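Importin-95 (PDB 4XRI) probably serves as an importin-beta nuclear transport receptor built of HEAT repeats, carrying protein cargo into the nucleus and binding a small GTPase. Local coordinates at residues A[794-802]-A[834-843]; A[784-795]-A[822-831]. The protein carries 2 engineered substitutions. All coordinates share one frame; numbering follows the deposited sequence.

Interaction 1 (A[794-802]-A[834-843])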
loop_
_atom_site.group_PDB
_atom_site.type_symbol
_atom_site.label_atom_id
_atom_site.label_comp_id
_atom_site.label_asym_id
_atom_site.label_seq_id
_atom_site.Cartn_x
_atom_site.Cartn_y
_atom_site.Cartn_z
ATOM N N ILE A 794 -18.663 29.660 5.823
ATOM C CA ILE A 794 -19.123 28.280 5.747
ATOM C C ILE A 794 -19.710 27.990 4.367
ATOM O O ILE A 794 -19.410 26.963 3.759
ATOM C CB ILE A 794 -20.174 27.969 6.826
ATOM C CG1 ILE A 794 -19.585 28.183 8.222
ATOM C CG2 ILE A 794 -20.680 26.541 6.679
ATOM C CD1 ILE A 794 -20.561 27.893 9.342
ATOM N N PHE A 795 -20.546 28.904 3.882
ATOM C CA PHE A 795 -21.113 28.790 2.542
ATOM C C PHE A 795 -20.019 28.796 1.483
ATOM O O PHE A 795 -20.104 28.078 0.484
ATOM C CB PHE A 795 -22.099 29.927 2.269
ATOM C CG PHE A 795 -23.480 29.677 2.803
ATOM C CD1 PHE A 795 -23.891 30.246 3.997
ATOM C CD2 PHE A 795 -24.368 28.876 2.107
ATOM C CE1 PHE A 795 -25.163 30.020 4.484
ATOM C CE2 PHE A 795 -25.641 28.646 2.591
ATOM C CZ PHE A 795 -26.039 29.217 3.782
ATOM N N ALA A 796 -18.996 29.614 1.711
ATOM C CA ALA A 796 -17.867 29.725 0.795
ATOM C C ALA A 796 -17.195 28.372 0.593
ATOM O O ALA A 796 -16.916 27.967 -0.536
ATOM C CB ALA A 796 -16.862 30.744 1.311
ATOM N N LEU A 797 -16.947 27.675 1.697
ATOM C CA LEU A 797 -16.344 26.351 1.648
ATOM C C LEU A 797 -17.271 25.340 0.985
ATOM O O LEU A 797 -16.833 24.528 0.171
ATOM C CB LEU A 797 -15.977 25.880 3.053
ATOM C CG LEU A 797 -15.490 24.436 3.171
ATOM C CD1 LEU A 797 -14.305 24.180 2.250
ATOM C CD2 LEU A 797 -15.117 24.151 4.603
ATOM N N LEU A 798 -18.552 25.396 1.345
ATOM C CA LEU A 798 -19.567 24.545 0.731
ATOM C C LEU A 798 -19.530 24.659 -0.788
ATOM O O LEU A 798 -19.603 23.658 -1.502
ATOM C CB LEU A 798 -20.963 24.909 1.246
ATOM C CG LEU A 798 -21.351 24.443 2.649
ATOM C CD1 LEU A 798 -22.691 25.054 3.048
ATOM C CD2 LEU A 798 -21.421 22.928 2.705
ATOM N N ASN A 799 -19.405 25.889 -1.274
ATOM C CA ASN A 799 -19.325 26.146 -2.704
ATOM C C ASN A 799 -18.033 25.618 -3.313
ATOM O O ASN A 799 -18.031 25.093 -4.427
ATOM C CB ASN A 799 -19.459 27.644 -2.982
ATOM C CG ASN A 799 -19.372 27.971 -4.457
ATOM O OD1 ASN A 799 -20.275 27.647 -5.230
ATOM N ND2 ASN A 799 -18.285 28.621 -4.858
ATOM N N SER A 800 -16.936 25.760 -2.576
ATOM C CA SER A 800 -15.639 25.275 -3.031
ATOM C C SER A 800 -15.665 23.761 -3.197
ATOM O O SER A 800 -15.117 23.217 -4.157
ATOM C CB SER A 800 -14.539 25.683 -2.050
ATOM O OG SER A 800 -13.260 25.329 -2.544
ATOM N N ILE A 801 -16.314 23.090 -2.252
ATOM C CA ILE A 801 -16.475 21.643 -2.293
ATOM C C ILE A 801 -17.343 21.229 -3.478
ATOM O O ILE A 801 -17.059 20.242 -4.160
ATOM C CB ILE A 801 -17.102 21.121 -0.988
ATOM C CG1 ILE A 801 -16.166 21.395 0.192
ATOM C CG2 ILE A 801 -17.411 19.636 -1.090
ATOM C CD1 ILE A 801 -16.771 21.049 1.524
ATOM N N ALA A 802 -18.398 22.000 -3.720
ATOM C CA ALA A 802 -19.318 21.719 -4.814
ATOM C C ALA A 802 -18.632 21.861 -6.171
ATOM O O ALA A 802 -18.918 21.107 -7.100
ATOM C CB ALA A 802 -20.529 22.634 -4.735
ATOM N N ALA A 834 -29.224 32.776 0.558
ATOM C CA ALA A 834 -28.055 31.939 0.326
ATOM C C ALA A 834 -28.436 30.510 -0.053
ATOM O O ALA A 834 -27.660 29.808 -0.702
ATOM C CB ALA A 834 -27.158 31.937 1.559
ATOM N N PHE A 835 -29.627 30.081 0.349
ATOM C CA PHE A 835 -30.066 28.710 0.101
ATOM C C PHE A 835 -30.692 28.526 -1.277
ATOM O O PHE A 835 -30.552 27.467 -1.890
ATOM C CB PHE A 835 -31.057 28.269 1.180
ATOM C CG PHE A 835 -30.402 27.825 2.458
ATOM C CD1 PHE A 835 -30.895 28.236 3.685
ATOM C CD2 PHE A 835 -29.296 26.988 2.432
ATOM C CE1 PHE A 835 -30.296 27.829 4.862
ATOM C CE2 PHE A 835 -28.693 26.576 3.607
ATOM C CZ PHE A 835 -29.194 26.997 4.824
ATOM N N ARG A 836 -31.376 29.557 -1.764
ATOM C CA ARG A 836 -32.061 29.477 -3.052
ATOM C C ARG A 836 -31.087 29.602 -4.221
ATOM O O ARG A 836 -31.486 29.499 -5.381
ATOM C CB ARG A 836 -33.143 30.555 -3.153
ATOM C CG ARG A 836 -32.622 31.976 -3.025
ATOM C CD ARG A 836 -33.750 32.992 -3.086
ATOM N NE ARG A 836 -33.282 34.341 -2.780
ATOM C CZ ARG A 836 -33.947 35.449 -3.087
ATOM N NH1 ARG A 836 -33.446 36.635 -2.770
ATOM N NH2 ARG A 836 -35.112 35.373 -3.718
ATOM N N GLN A 837 -29.812 29.831 -3.912
ATOM C CA GLN A 837 -28.770 29.844 -4.933
ATOM C C GLN A 837 -28.732 28.499 -5.646
ATOM O O GLN A 837 -29.003 27.458 -5.042
ATOM C CB GLN A 837 -27.404 30.165 -4.323
ATOM C CG GLN A 837 -27.217 31.622 -3.938
ATOM C CD GLN A 837 -25.857 31.886 -3.322
ATOM O OE1 GLN A 837 -24.986 32.490 -3.948
ATOM N NE2 GLN A 837 -25.670 31.433 -2.089
ATOM N N ASP A 838 -28.397 28.523 -6.930
ATOM C CA ASP A 838 -28.501 27.332 -7.765
ATOM C C ASP A 838 -27.454 26.269 -7.448
ATOM O O ASP A 838 -27.729 25.074 -7.564
ATOM C CB ASP A 838 -28.406 27.717 -9.240
ATOM C CG ASP A 838 -29.579 28.562 -9.697
ATOM O OD1 ASP A 838 -30.695 28.360 -9.173
ATOM O OD2 ASP A 838 -29.383 29.432 -10.573
ATOM N N TRP A 839 -26.260 26.693 -7.045
ATOM C CA TRP A 839 -25.193 25.736 -6.768
ATOM C C TRP A 839 -25.513 24.908 -5.529
ATOM O O TRP A 839 -25.093 23.757 -5.419
ATOM C CB TRP A 839 -23.842 26.442 -6.608
ATOM C CG TRP A 839 -23.723 27.361 -5.420
ATOM C CD1 TRP A 839 -23.933 28.711 -5.403
ATOM C CD2 TRP A 839 -23.340 27.000 -4.087
ATOM N NE1 TRP A 839 -23.716 29.210 -4.142
ATOM C CE2 TRP A 839 -23.350 28.180 -3.314
ATOM C CE3 TRP A 839 -22.996 25.793 -3.466
ATOM C CZ2 TRP A 839 -23.030 28.191 -1.959
ATOM C CZ3 TRP A 839 -22.681 25.804 -2.119
ATOM C CH2 TRP A 839 -22.694 26.996 -1.382
ATOM N N ILE A 840 -26.266 25.497 -4.606
ATOM C CA ILE A 840 -26.739 24.774 -3.431
ATOM C C ILE A 840 -27.660 23.633 -3.838
ATOM O O ILE A 840 -27.420 22.474 -3.498
ATOM C CB ILE A 840 -27.496 25.696 -2.460
ATOM C CG1 ILE A 840 -26.550 26.731 -1.846
ATOM C CG2 ILE A 840 -28.170 24.873 -1.369
ATOM C CD1 ILE A 840 -25.927 26.292 -0.537
ATOM N N THR A 841 -28.719 23.983 -4.563
ATOM C CA THR A 841 -29.699 23.017 -5.045
ATOM C C THR A 841 -29.029 21.914 -5.852
ATOM O O THR A 841 -29.317 20.733 -5.668
ATOM C CB THR A 841 -30.773 23.696 -5.917
ATOM O OG1 THR A 841 -31.393 24.756 -5.178
ATOM C CG2 THR A 841 -31.829 22.691 -6.349
ATOM N N ALA A 842 -28.123 22.315 -6.737
ATOM C CA ALA A 842 -27.375 21.371 -7.559
ATOM C C ALA A 842 -26.532 20.434 -6.703
ATOM O O ALA A 842 -26.464 19.233 -6.964
ATOM C CB ALA A 842 -26.493 22.119 -8.552
ATOM N N MET A 843 -25.897 20.994 -5.677
ATOM C CA MET A 843 -25.058 20.221 -4.767
ATOM C C MET A 843 -25.858 19.135 -4.058
ATOM O O MET A 843 -25.441 17.980 -4.000
ATOM C CB MET A 843 -24.404 21.145 -3.737
ATOM C CG MET A 843 -23.341 20.491 -2.876
ATOM S SD MET A 843 -22.744 21.614 -1.600
ATOM C CE MET A 843 -21.341 20.698 -0.967
#
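F795 and W839 carry this contact as two knobs pushed in opposite directions, each set in a hole of the other segment. The aromatic part comes first. F795 lies among A834, F835, W839 and I840: A834 CB sits over one face of its ring as a CH-pi contact, 3.9 Å from the centroid, while I840 CD1 meets the ring edge in plane. That same ring turns its edge to the face of F835 in an offset edge-to-face pair, planes at 63°. W839 is clamped between two residues. I840 CG1 lies over one face, and on the opposite face N799 brings CB to 3.6 Å from the centroid of the six-membered ring and OD1 to 3.3 Å from W839 CD2. With CG between the backbone N and the carbonyl carbon (chi1 65°), the indole reaches helix 794-802, W839 CH2 coming 3.4 Å from F795 O. Shrinking this indole to an alanine is likely to open a gap between N799 and I840 and to take a packing partner from L798 and A802. At the far end the extended M843 lays SD 4.0 Å from A802 CB and CE against I801 CG2 and the carbonyl of L798. No hydrogen bond crosses; the short helical axes pass 10.2 Å apart at 57°. Behind 794-802, helix 754-780 receives I794, L797 and I801, and helix 809-825 meets L798 and M843.

Interaction 2 (A[784-795]-A[822-831])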
loop_
_atom_site.group_PDB
_atom_site.type_symbol
_atom_site.label_atom_id
_atom_site.label_comp_id
_atom_site.label_asym_id
_atom_site.label_seq_id
_atom_site.Cartn_x
_atom_site.Cartn_y
_atom_site.Cartn_z
ATOM N N THR A 784 -26.770 31.833 18.436
ATOM C CA THR A 784 -26.593 31.878 16.985
ATOM C C THR A 784 -26.134 33.262 16.534
ATOM O O THR A 784 -25.560 33.418 15.456
ATOM C CB THR A 784 -27.880 31.497 16.230
ATOM O OG1 THR A 784 -28.953 32.347 16.651
ATOM C CG2 THR A 784 -28.240 30.051 16.505
ATOM N N ASN A 785 -26.372 34.259 17.377
ATOM C CA ASN A 785 -25.903 35.610 17.108
ATOM C C ASN A 785 -24.383 35.676 17.015
ATOM O O ASN A 785 -23.832 36.336 16.137
ATOM C CB ASN A 785 -26.412 36.570 18.186
ATOM C CG ASN A 785 -26.145 36.067 19.590
ATOM O OD1 ASN A 785 -25.155 35.382 19.840
ATOM N ND2 ASN A 785 -27.037 36.400 20.516
ATOM N N VAL A 786 -23.704 34.982 17.921
ATOM C CA VAL A 786 -22.248 35.024 17.946
ATOM C C VAL A 786 -21.650 34.150 16.837
ATOM O O VAL A 786 -20.493 34.315 16.446
ATOM C CB VAL A 786 -21.696 34.593 19.325
ATOM C CG1 VAL A 786 -21.972 33.136 19.600
ATOM C CG2 VAL A 786 -20.239 34.824 19.381
ATOM N N LEU A 787 -22.455 33.237 16.310
ATOM C CA LEU A 787 -22.007 32.375 15.220
ATOM C C LEU A 787 -22.174 33.061 13.865
ATOM O O LEU A 787 -21.392 32.827 12.941
ATOM C CB LEU A 787 -22.774 31.052 15.236
ATOM C CG LEU A 787 -22.558 30.122 14.041
ATOM C CD1 LEU A 787 -21.123 29.610 13.995
ATOM C CD2 LEU A 787 -23.549 28.972 14.070
ATOM N N GLN A 788 -23.180 33.929 13.772
ATOM C CA GLN A 788 -23.556 34.617 12.529
ATOM C C GLN A 788 -22.408 35.172 11.660
ATOM O O GLN A 788 -22.449 35.029 10.437
ATOM C CB GLN A 788 -24.523 35.759 12.862
ATOM C CG GLN A 788 -24.477 36.949 11.910
ATOM C CD GLN A 788 -25.145 36.670 10.579
ATOM O OE1 GLN A 788 -26.191 36.023 10.518
ATOM N NE2 GLN A 788 -24.540 37.160 9.501
ATOM N N PRO A 789 -21.384 35.808 12.270
ATOM C CA PRO A 789 -20.319 36.349 11.411
ATOM C C PRO A 789 -19.524 35.315 10.605
ATOM O O PRO A 789 -18.810 35.701 9.678
ATOM C CB PRO A 789 -19.393 37.053 12.415
ATOM C CG PRO A 789 -20.277 37.424 13.536
ATOM C CD PRO A 789 -21.239 36.288 13.658
ATOM N N TYR A 790 -19.639 34.036 10.942
ATOM C CA TYR A 790 -18.826 33.008 10.297
ATOM C C TYR A 790 -19.598 32.218 9.250
ATOM O O TYR A 790 -19.024 31.401 8.531
ATOM C CB TYR A 790 -18.261 32.053 11.346
ATOM C CG TYR A 790 -17.429 32.748 12.396
ATOM C CD1 TYR A 790 -16.203 33.311 12.072
ATOM C CD2 TYR A 790 -17.870 32.846 13.711
ATOM C CE1 TYR A 790 -15.436 33.952 13.022
ATOM C CE2 TYR A 790 -17.106 33.484 14.672
ATOM C CZ TYR A 790 -15.891 34.034 14.321
ATOM O OH TYR A 790 -15.128 34.670 15.272
ATOM N N VAL A 791 -20.898 32.474 9.167
ATOM C CA VAL A 791 -21.781 31.733 8.273
ATOM C C VAL A 791 -21.385 31.896 6.806
ATOM O O VAL A 791 -21.441 30.940 6.033
ATOM C CB VAL A 791 -23.247 32.173 8.469
ATOM C CG1 VAL A 791 -24.150 31.538 7.429
ATOM C CG2 VAL A 791 -23.715 31.807 9.868
ATOM N N GLU A 792 -20.972 33.103 6.431
ATOM C CA GLU A 792 -20.571 33.368 5.051
ATOM C C GLU A 792 -19.379 32.508 4.634
ATOM O O GLU A 792 -19.337 31.992 3.516
ATOM C CB GLU A 792 -20.234 34.849 4.856
ATOM C CG GLU A 792 -19.783 35.187 3.441
ATOM C CD GLU A 792 -19.709 36.679 3.182
ATOM O OE1 GLU A 792 -19.898 37.462 4.138
ATOM O OE2 GLU A 792 -19.468 37.069 2.020
ATOM N N SER A 793 -18.418 32.352 5.538
ATOM C CA SER A 793 -17.235 31.544 5.262
ATOM C C SER A 793 -17.595 30.067 5.143
ATOM O O SER A 793 -16.920 29.308 4.449
ATOM C CB SER A 793 -16.185 31.739 6.355
ATOM O OG SER A 793 -16.660 31.265 7.603
ATOM N N ILE A 794 -18.663 29.660 5.823
ATOM C CA ILE A 794 -19.123 28.280 5.747
ATOM C C ILE A 794 -19.710 27.990 4.367
ATOM O O ILE A 794 -19.410 26.963 3.759
ATOM C CB ILE A 794 -20.174 27.969 6.826
ATOM C CG1 ILE A 794 -19.585 28.183 8.222
ATOM C CG2 ILE A 794 -20.680 26.541 6.679
ATOM C CD1 ILE A 794 -20.561 27.893 9.342
ATOM N N PHE A 795 -20.546 28.904 3.882
ATOM C CA PHE A 795 -21.113 28.790 2.542
ATOM C C PHE A 795 -20.019 28.796 1.483
ATOM O O PHE A 795 -20.104 28.078 0.484
ATOM C CB PHE A 795 -22.099 29.927 2.269
ATOM C CG PHE A 795 -23.480 29.677 2.803
ATOM C CD1 PHE A 795 -23.891 30.246 3.997
ATOM C CD2 PHE A 795 -24.368 28.876 2.107
ATOM C CE1 PHE A 795 -25.163 30.020 4.484
ATOM C CE2 PHE A 795 -25.641 28.646 2.591
ATOM C CZ PHE A 795 -26.039 29.217 3.782
ATOM N N LEU A 822 -27.519 24.497 9.446
ATOM C CA LEU A 822 -27.608 25.942 9.265
ATOM C C LEU A 822 -29.053 26.405 9.128
ATOM O O LEU A 822 -29.429 27.454 9.653
ATOM C CB LEU A 822 -26.803 26.378 8.040
ATOM C CG LEU A 822 -25.292 26.476 8.248
ATOM C CD1 LEU A 822 -24.581 26.754 6.935
ATOM C CD2 LEU A 822 -24.978 27.556 9.272
ATOM N N ALA A 823 -29.852 25.618 8.416
ATOM C CA ALA A 823 -31.272 25.905 8.235
ATOM C C ALA A 823 -31.989 25.919 9.578
ATOM O O ALA A 823 -32.782 26.818 9.866
ATOM C CB ALA A 823 -31.906 24.884 7.311
ATOM N N ASP A 824 -31.696 24.913 10.395
ATOM C CA ASP A 824 -32.255 24.816 11.736
ATOM C C ASP A 824 -31.813 25.983 12.610
ATOM O O ASP A 824 -32.620 26.567 13.333
ATOM C CB ASP A 824 -31.845 23.493 12.389
ATOM C CG ASP A 824 -32.960 22.471 12.382
ATOM O OD1 ASP A 824 -32.723 21.333 11.925
ATOM O OD2 ASP A 824 -34.071 22.803 12.844
ATOM N N ALA A 825 -30.529 26.319 12.533
ATOM C CA ALA A 825 -29.946 27.339 13.398
ATOM C C ALA A 825 -30.472 28.733 13.078
ATOM O O ALA A 825 -30.548 29.591 13.957
ATOM C CB ALA A 825 -28.430 27.313 13.290
ATOM N N TYR A 826 -30.816 28.959 11.817
ATOM C CA TYR A 826 -31.389 30.233 11.408
ATOM C C TYR A 826 -32.678 30.005 10.632
ATOM O O TYR A 826 -32.681 30.022 9.401
ATOM C CB TYR A 826 -30.387 31.031 10.575
ATOM C CG TYR A 826 -29.091 31.300 11.303
ATOM C CD1 TYR A 826 -28.968 32.384 12.163
ATOM C CD2 TYR A 826 -27.999 30.461 11.144
ATOM C CE1 TYR A 826 -27.785 32.630 12.834
ATOM C CE2 TYR A 826 -26.814 30.697 11.811
ATOM C CZ TYR A 826 -26.712 31.780 12.656
ATOM O OH TYR A 826 -25.532 32.016 13.322
ATOM N N PRO A 827 -33.783 29.781 11.360
ATOM C CA PRO A 827 -35.091 29.509 10.760
ATOM C C PRO A 827 -35.738 30.782 10.237
ATOM O O PRO A 827 -35.052 31.794 10.120
ATOM C CB PRO A 827 -35.886 28.918 11.924
ATOM C CG PRO A 827 -35.319 29.605 13.120
ATOM C CD PRO A 827 -33.852 29.820 12.831
ATOM N N ASN A 828 -37.039 30.725 9.959
ATOM C CA ASN A 828 -37.799 31.827 9.358
ATOM C C ASN A 828 -37.011 32.633 8.322
ATOM O O ASN A 828 -37.012 33.865 8.344
ATOM C CB ASN A 828 -38.339 32.773 10.442
ATOM C CG ASN A 828 -39.463 32.157 11.258
ATOM O OD1 ASN A 828 -40.138 31.232 10.804
ATOM N ND2 ASN A 828 -39.660 32.660 12.470
ATOM N N GLY A 829 -36.329 31.920 7.430
ATOM C CA GLY A 829 -35.717 32.505 6.247
ATOM C C GLY A 829 -34.735 33.644 6.438
ATOM O O GLY A 829 -34.858 34.685 5.797
ATOM N N GLN A 830 -33.752 33.451 7.310
ATOM C CA GLN A 830 -32.676 34.425 7.460
ATOM C C GLN A 830 -31.560 34.103 6.476
ATOM O O GLN A 830 -30.708 34.942 6.181
ATOM C CB GLN A 830 -32.141 34.437 8.891
ATOM C CG GLN A 830 -33.225 34.377 9.951
ATOM C CD GLN A 830 -32.663 34.466 11.354
ATOM O OE1 GLN A 830 -31.673 35.157 11.595
ATOM N NE2 GLN A 830 -33.289 33.760 12.289
ATOM N N LEU A 831 -31.576 32.873 5.971
ATOM C CA LEU A 831 -30.581 32.417 5.009
ATOM C C LEU A 831 -31.242 31.959 3.717
ATOM O O LEU A 831 -30.625 31.257 2.912
ATOM C CB LEU A 831 -29.748 31.276 5.593
ATOM C CG LEU A 831 -29.048 31.499 6.934
ATOM C CD1 LEU A 831 -28.189 30.294 7.278
ATOM C CD2 LEU A 831 -28.214 32.769 6.909
#
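Y826 points its phenol end at the turn of 784-788, sliding past T784 and V791, whose side chains run the opposite way. Its CG stands anti to the carbonyl carbon (chi1 -58°), and from there the ring reaches far enough for Y826 OH to donate to T784 O at 2.6 Å, tilted 17° from the carbonyl plane. T784 O also accepts from the backbone N-H of Q788, so two donors grip one carbonyl. T784 CB comes 3.6 Å from Y826 CE1, and V791 CG2 meets the other side of the ring at CE2, 3.8 Å away. L787 crosses the tyrosine at a slant, with CB 3.5 Å from Y826 OH. Further along, L822 runs past F795 in the opposite direction, its CD1 reaching I794 CG2 at 3.9 Å and F795 CE1. L831 CD1 comes to the edge of the same ring, 4.1 Å from F795 CE1. This is plain structural packing, joining the first turns of helix 791-802 and the residues leading into it to the C-terminal end of helix 809-825 and the loop after it. Helix 754-780 lies alongside, I775 packing on L822 and A825 and W771 on I794; L831 and A823 lean on helix 855-872.

Interactions 1 and 2 follow each other along helix 791-802, their centres about 14 Å apart, and I794 and F795 belong to both segments on that helix. F795 is where they join: its ring packs on helix 832-835 in one and on L822 and L831 in the other. A second junction is F835, whose CZ lies 3.9 Å from A823 N and 4.1 Å from L822 CB. The segments alternate along the chain: 822-831 meets 784-795 and 834-843 then meets 794-802, so the later residues follow the earlier ones in the same order. Both contacts are buried helix packing near the C-terminal end of this HEAT-repeat chain, with helix 754-780 backing each of them.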